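Local coordinates for Pe family protein (Mycobacterium smegmatis, PDB 3Q4H) that is a secreted WXG100-family protein of the CFP-10 subfamily, probably exported as a complex with an ESAT-6-like partner through a type VII secretion system, at residues R27-M38 with H56-N67. Numbering follows the deposited sequence.
Sequences RSTIAQAEQAAM and HARFVEVSAKVN
I30 and F59 carry the apolar part of this contact. I30 sits as a knob in the hole formed by F59, S63, V66 and N67. Its two branches diverge. CG2 turns to CZ of F59 and to the side chain of S63, while CD1 lies 3.9 Å from CG1 of V66. The methyl of A33 also packs on CZ of F59, and an aromatic side chain of another protein's chain meets the F59 ring.

Polar side chains close both ends. R27 NH1 donates to N67 OD1 at 2.9 Å, in the carbonyl plane and on a lone pair. The guanidinium and amide planes are nearly coplanar, 21° apart. The same NH1 also donates a hydrogen bond to N67 O at 3.2 Å. R27 is also paired with D71 of its own chain and D79 of the second subunit. N67 ND2 donates to S63 O at 2.9 Å. The two bonds, at OD1 and at ND2, together hold the amide in place. One water accepts from ND2 and donates to R27 O.

At the other end, E34 has CG anti to the backbone N and a bend at chi2, bringing its carboxylate to H56. H56 NE2 makes a weak hydrogen bond, strongly bent, to E34 OE2 at 2.8 Å. E34 OE2 sits at the edge of the H56 ring, near its plane, and the carboxylate and imidazole planes are 13° apart. E34 OE1 is 3.4 Å from CD2 at the edge of F59.

The segments run antiparallel at 170°, their axes 11.1 Å apart. They lie on helix 8-38 and helix 47-77, the two arms of the helical hairpin characteristic of the WXG100 fold.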
ATOM      1  N   ARG A  27      -6.692   6.315   0.336  1.00 22.96           N
ATOM      2  CA  ARG A  27      -7.964   5.809  -0.175  1.00 23.02           C
ATOM      3  C   ARG A  27      -8.782   5.150   0.938  1.00 22.53           C
ATOM      4  O   ARG A  27     -10.009   5.246   0.961  1.00 22.79           O
ATOM      5  CB  ARG A  27      -7.748   4.772  -1.277  1.00 23.62           C
ATOM      6  CG  ARG A  27      -6.988   5.235  -2.514  1.00 24.27           C
ATOM      7  CD  ARG A  27      -7.046   4.164  -3.594  1.00 24.39           C
ATOM      8  NE  ARG A  27      -5.882   4.182  -4.481  1.00 24.60           N
ATOM      9  CZ  ARG A  27      -5.798   4.868  -5.619  1.00 26.09           C
ATOM     10  NH1 ARG A  27      -6.795   5.647  -6.030  1.00 27.78           N
ATOM     11  NH2 ARG A  27      -4.695   4.791  -6.350  1.00 26.41           N
ATOM     12  N   SER A  28      -8.087   4.456   1.839  1.00 21.68           N
ATOM     13  CA  SER A  28      -8.709   3.787   2.981  1.00 21.66           C
ATOM     14  C   SER A  28      -9.246   4.787   4.010  1.00 21.23           C
ATOM     15  O   SER A  28     -10.349   4.632   4.521  1.00 21.55           O
ATOM     16  CB  SER A  28      -7.697   2.849   3.646  1.00 21.56           C
ATOM     17  OG  SER A  28      -8.316   2.059   4.649  1.00 23.24           O
ATOM     18  N   THR A  29      -8.445   5.807   4.311  1.00 20.57           N
ATOM     19  CA  THR A  29      -8.846   6.878   5.213  1.00 20.58           C
ATOM     20  C   THR A  29     -10.042   7.656   4.693  1.00 20.79           C
ATOM     21  O   THR A  29     -10.947   7.958   5.463  1.00 21.78           O
ATOM     22  CB  THR A  29      -7.702   7.846   5.416  1.00 20.56           C
ATOM     23  OG1 THR A  29      -6.592   7.128   5.964  1.00 21.44           O
ATOM     24  CG2 THR A  29      -8.103   8.986   6.356  1.00 21.17           C
ATOM     25  N   ILE A  30     -10.038   7.982   3.400  1.00 20.21           N
ATOM     26  CA  ILE A  30     -11.174   8.629   2.760  1.00 20.90           C
ATOM     27  C   ILE A  30     -12.448   7.797   2.935  1.00 21.97           C
ATOM     28  O   ILE A  30     -13.507   8.345   3.233  1.00 22.49           O
ATOM     29  CB  ILE A  30     -10.924   8.864   1.238  1.00 21.13           C
ATOM     30  CG1 ILE A  30      -9.897   9.975   1.031  1.00 21.34           C
ATOM     31  CG2 ILE A  30     -12.213   9.259   0.510  1.00 21.45           C
ATOM     32  CD1 ILE A  30      -9.476  10.158  -0.400  1.00 21.88           C
ATOM     33  N   ALA A  31     -12.326   6.477   2.749  1.00 22.43           N
ATOM     34  CA  ALA A  31     -13.456   5.541   2.851  1.00 23.66           C
ATOM     35  C   ALA A  31     -13.993   5.421   4.279  1.00 24.79           C
ATOM     36  O   ALA A  31     -15.208   5.407   4.499  1.00 25.94           O
ATOM     37  CB  ALA A  31     -13.054   4.190   2.330  1.00 23.36           C
ATOM     38  N   GLN A  32     -13.088   5.343   5.249  1.00 24.91           N
ATOM     39  CA  GLN A  32     -13.487   5.349   6.658  1.00 26.37           C
ATOM     40  C   GLN A  32     -14.104   6.684   7.089  1.00 26.74           C
ATOM     41  O   GLN A  32     -14.964   6.719   7.956  1.00 27.93           O
ATOM     42  CB  GLN A  32     -12.291   5.021   7.559  1.00 26.43           C
ATOM     43  CG  GLN A  32     -11.785   3.597   7.414  1.00 27.68           C
ATOM     44  CD  GLN A  32     -10.767   3.238   8.479  1.00 30.76           C
ATOM     45  OE1 GLN A  32      -9.601   2.951   8.177  1.00 32.27           O
ATOM     46  NE2 GLN A  32     -11.197   3.262   9.739  1.00 32.79           N
ATOM     47  N   ALA A  33     -13.652   7.781   6.497  1.00 26.39           N
ATOM     48  CA  ALA A  33     -14.217   9.090   6.812  1.00 27.30           C
ATOM     49  C   ALA A  33     -15.637   9.189   6.270  1.00 28.44           C
ATOM     50  O   ALA A  33     -16.501   9.814   6.881  1.00 29.57           O
ATOM     51  CB  ALA A  33     -13.348  10.195   6.248  1.00 26.56           C
ATOM     52  N   GLU A  34     -15.869   8.553   5.128  1.00 28.83           N
ATOM     53  CA  GLU A  34     -17.172   8.547   4.469  1.00 30.53           C
ATOM     54  C   GLU A  34     -18.205   7.767   5.292  1.00 31.94           C
ATOM     55  O   GLU A  34     -19.332   8.216   5.459  1.00 32.73           O
ATOM     56  CB  GLU A  34     -17.017   7.967   3.054  1.00 30.68           C
ATOM     57  CG  GLU A  34     -18.312   7.679   2.297  1.00 33.55           C
ATOM     58  CD  GLU A  34     -18.978   8.906   1.720  1.00 36.16           C
ATOM     59  OE1 GLU A  34     -18.501  10.036   1.960  1.00 36.48           O
ATOM     60  OE2 GLU A  34     -19.997   8.733   1.011  1.00 39.93           O
ATOM     61  N   GLN A  35     -17.806   6.608   5.808  1.00 32.47           N
ATOM     62  CA  GLN A  35     -18.665   5.801   6.681  1.00 34.46           C
ATOM     63  C   GLN A  35     -19.085   6.570   7.924  1.00 35.58           C
ATOM     64  O   GLN A  35     -20.241   6.520   8.331  1.00 37.09           O
ATOM     65  CB  GLN A  35     -17.947   4.528   7.123  1.00 34.39           C
ATOM     66  CG  GLN A  35     -17.675   3.532   6.015  1.00 35.01           C
ATOM     67  CD  GLN A  35     -17.121   2.204   6.536  1.00 36.43           C
ATOM     68  OE1 GLN A  35     -17.766   1.527   7.342  1.00 38.70           O
ATOM     69  NE2 GLN A  35     -15.933   1.825   6.069  1.00 34.68           N
ATOM     70  N   ALA A  36     -18.135   7.269   8.531  1.00 35.58           N
ATOM     71  CA  ALA A  36     -18.417   8.102   9.690  1.00 37.53           C
ATOM     72  C   ALA A  36     -19.338   9.271   9.339  1.00 39.27           C
ATOM     73  O   ALA A  36     -20.128   9.695  10.167  1.00 41.04           O
ATOM     74  CB  ALA A  36     -17.126   8.609  10.293  1.00 36.77           C
ATOM     75  N   ALA A  37     -19.234   9.782   8.115  1.00 39.88           N
ATOM     76  CA  ALA A  37     -20.115  10.843   7.626  1.00 42.04           C
ATOM     77  C   ALA A  37     -21.556  10.359   7.379  1.00 45.15           C
ATOM     78  O   ALA A  37     -22.511  10.986   7.841  1.00 46.59           O
ATOM     79  CB  ALA A  37     -19.541  11.439   6.357  1.00 41.00           C
HETATM   80  N   MSE A  38     -21.705   9.257   6.645  1.00 47.14           N
HETATM   81  CA  MSE A  38     -23.022   8.652   6.394  1.00 50.75           C
HETATM   82  C   MSE A  38     -23.779   8.373   7.700  1.00 52.59           C
HETATM   83  O   MSE A  38     -24.972   8.666   7.810  1.00 54.56           O
HETATM   84  CB  MSE A  38     -22.894   7.338   5.609  1.00 51.70           C
HETATM   85  CG  MSE A  38     -22.646   7.479   4.110  1.00 54.93           C
HETATM   86 SE   MSE A  38     -22.352   5.720   3.243  1.00 65.56          SE
HETATM   87  CE  MSE A  38     -24.221   5.126   3.138  1.00 65.94           C
ATOM     88  N   HIS A  56     -21.638  16.757   1.600  1.00 35.96           N
ATOM     89  CA  HIS A  56     -21.333  15.363   1.333  1.00 34.92           C
ATOM     90  C   HIS A  56     -21.076  15.129  -0.154  1.00 35.13           C
ATOM     91  O   HIS A  56     -20.062  14.543  -0.517  1.00 33.79           O
ATOM     92  CB  HIS A  56     -22.452  14.461   1.847  1.00 35.83           C
ATOM     93  CG  HIS A  56     -22.092  13.010   1.852  1.00 35.86           C
ATOM     94  ND1 HIS A  56     -22.825  12.059   1.173  1.00 38.54           N
ATOM     95  CD2 HIS A  56     -21.058  12.350   2.426  1.00 35.02           C
ATOM     96  CE1 HIS A  56     -22.258  10.876   1.331  1.00 37.59           C
ATOM     97  NE2 HIS A  56     -21.187  11.024   2.090  1.00 35.20           N
ATOM     98  N   ALA A  57     -21.984  15.604  -1.006  1.00 37.29           N
ATOM     99  CA  ALA A  57     -21.855  15.458  -2.470  1.00 38.51           C
ATOM    100  C   ALA A  57     -20.552  16.057  -3.004  1.00 38.01           C
ATOM    101  O   ALA A  57     -19.974  15.563  -3.968  1.00 37.54           O
ATOM    102  CB  ALA A  57     -23.044  16.095  -3.170  1.00 41.21           C
ATOM    103  N   ARG A  58     -20.117  17.136  -2.366  1.00 38.24           N
ATOM    104  CA  ARG A  58     -18.848  17.776  -2.662  1.00 38.34           C
ATOM    105  C   ARG A  58     -17.675  16.875  -2.249  1.00 35.88           C
ATOM    106  O   ARG A  58     -16.721  16.675  -3.012  1.00 35.42           O
ATOM    107  CB  ARG A  58     -18.790  19.112  -1.916  1.00 39.44           C
ATOM    108  CG  ARG A  58     -17.465  19.830  -1.959  1.00 41.00           C
ATOM    109  CD  ARG A  58     -17.034  20.087  -3.377  1.00 44.93           C
ATOM    110  NE  ARG A  58     -15.813  20.875  -3.418  1.00 47.30           N
ATOM    111  CZ  ARG A  58     -15.137  21.162  -4.526  1.00 50.63           C
ATOM    112  NH1 ARG A  58     -15.552  20.725  -5.713  1.00 51.89           N
ATOM    113  NH2 ARG A  58     -14.028  21.888  -4.438  1.00 52.23           N
ATOM    114  N   PHE A  59     -17.751  16.335  -1.039  1.00 34.23           N
ATOM    115  CA  PHE A  59     -16.710  15.456  -0.543  1.00 32.11           C
ATOM    116  C   PHE A  59     -16.569  14.210  -1.420  1.00 31.89           C
ATOM    117  O   PHE A  59     -15.454  13.804  -1.765  1.00 31.07           O
ATOM    118  CB  PHE A  59     -17.016  15.058   0.890  1.00 31.05           C
ATOM    119  CG  PHE A  59     -16.053  14.065   1.456  1.00 29.10           C
ATOM    120  CD1 PHE A  59     -14.813  14.472   1.919  1.00 28.24           C
ATOM    121  CD2 PHE A  59     -16.391  12.724   1.542  1.00 28.14           C
ATOM    122  CE1 PHE A  59     -13.927  13.562   2.447  1.00 26.76           C
ATOM    123  CE2 PHE A  59     -15.508  11.811   2.071  1.00 26.92           C
ATOM    124  CZ  PHE A  59     -14.272  12.229   2.521  1.00 26.09           C
ATOM    125  N   VAL A  60     -17.698  13.604  -1.780  1.00 32.90           N
ATOM    126  CA  VAL A  60     -17.688  12.443  -2.670  1.00 33.01           C
ATOM    127  C   VAL A  60     -17.085  12.786  -4.036  1.00 34.00           C
ATOM    128  O   VAL A  60     -16.379  11.964  -4.612  1.00 33.97           O
ATOM    129  CB  VAL A  60     -19.107  11.809  -2.822  1.00 34.49           C
ATOM    130  CG1 VAL A  60     -19.155  10.807  -3.963  1.00 34.96           C
ATOM    131  CG2 VAL A  60     -19.512  11.139  -1.525  1.00 33.67           C
ATOM    132  N   GLU A  61     -17.333  13.996  -4.538  1.00 35.52           N
ATOM    133  CA  GLU A  61     -16.717  14.447  -5.798  1.00 36.87           C
ATOM    134  C   GLU A  61     -15.186  14.576  -5.695  1.00 35.02           C
ATOM    135  O   GLU A  61     -14.459  14.115  -6.570  1.00 35.29           O
ATOM    136  CB  GLU A  61     -17.303  15.787  -6.271  1.00 39.40           C
ATOM    137  CG  GLU A  61     -16.356  16.542  -7.231  1.00 41.94           C
ATOM    138  CD  GLU A  61     -16.937  17.809  -7.836  1.00 46.26           C
ATOM    139  OE1 GLU A  61     -18.019  18.270  -7.401  1.00 47.42           O
ATOM    140  OE2 GLU A  61     -16.286  18.344  -8.762  1.00 49.17           O
ATOM    141  N   VAL A  62     -14.708  15.233  -4.646  1.00 33.45           N
ATOM    142  CA  VAL A  62     -13.288  15.520  -4.521  1.00 32.44           C
ATOM    143  C   VAL A  62     -12.477  14.239  -4.262  1.00 30.63           C
ATOM    144  O   VAL A  62     -11.346  14.124  -4.748  1.00 30.18           O
ATOM    145  CB  VAL A  62     -13.027  16.576  -3.432  1.00 32.23           C
ATOM    146  CG1 VAL A  62     -11.547  16.878  -3.310  1.00 31.51           C
ATOM    147  CG2 VAL A  62     -13.784  17.838  -3.743  1.00 34.55           C
ATOM    148  N   SER A  63     -13.050  13.286  -3.512  1.00 29.58           N
ATOM    149  CA  SER A  63     -12.441  11.953  -3.347  1.00 28.42           C
ATOM    150  C   SER A  63     -12.155  11.305  -4.683  1.00 29.05           C
ATOM    151  O   SER A  63     -11.083  10.734  -4.878  1.00 28.25           O
ATOM    152  CB  SER A  63     -13.356  11.013  -2.586  1.00 27.82           C
ATOM    153  OG  SER A  63     -13.548  11.479  -1.276  1.00 29.45           O
ATOM    154  N   ALA A  64     -13.132  11.384  -5.587  1.00 30.61           N
ATOM    155  CA  ALA A  64     -12.963  10.895  -6.950  1.00 31.91           C
ATOM    156  C   ALA A  64     -11.727  11.513  -7.606  1.00 32.17           C
ATOM    157  O   ALA A  64     -10.927  10.803  -8.209  1.00 32.24           O
ATOM    158  CB  ALA A  64     -14.205  11.186  -7.777  1.00 34.29           C
ATOM    159  N   LYS A  65     -11.565  12.828  -7.475  1.00 32.52           N
ATOM    160  CA  LYS A  65     -10.433  13.522  -8.086  1.00 33.30           C
ATOM    161  C   LYS A  65      -9.117  13.114  -7.412  1.00 31.15           C
ATOM    162  O   LYS A  65      -8.105  12.898  -8.089  1.00 31.69           O
ATOM    163  CB  LYS A  65     -10.631  15.043  -8.032  1.00 34.80           C
ATOM    164  N   VAL A  66      -9.142  12.995  -6.086  1.00 28.76           N
ATOM    165  CA  VAL A  66      -7.971  12.579  -5.320  1.00 26.80           C
ATOM    166  C   VAL A  66      -7.597  11.137  -5.634  1.00 25.61           C
ATOM    167  O   VAL A  66      -6.416  10.791  -5.720  1.00 25.38           O
ATOM    168  CB  VAL A  66      -8.204  12.732  -3.810  1.00 25.50           C
ATOM    169  CG1 VAL A  66      -7.176  11.954  -3.024  1.00 24.16           C
ATOM    170  CG2 VAL A  66      -8.171  14.200  -3.425  1.00 26.86           C
ATOM    171  N   ASN A  67      -8.601  10.292  -5.808  1.00 25.19           N
ATOM    172  CA  ASN A  67      -8.348   8.939  -6.272  1.00 24.45           C
ATOM    173  C   ASN A  67      -7.752   8.951  -7.670  1.00 25.92           C
ATOM    174  O   ASN A  67      -6.793   8.230  -7.931  1.00 26.04           O
ATOM    175  CB  ASN A  67      -9.612   8.080  -6.198  1.00 24.55           C
ATOM    176  CG  ASN A  67      -9.799   7.470  -4.829  1.00 22.21           C
ATOM    177  OD1 ASN A  67      -9.106   6.519  -4.475  1.00 22.04           O
ATOM    178  ND2 ASN A  67     -10.708   8.025  -4.042  1.00 20.06           N
TER
HETATM  179  O   HOH W   1     -11.262   6.244  -1.450  1.00 13.95           O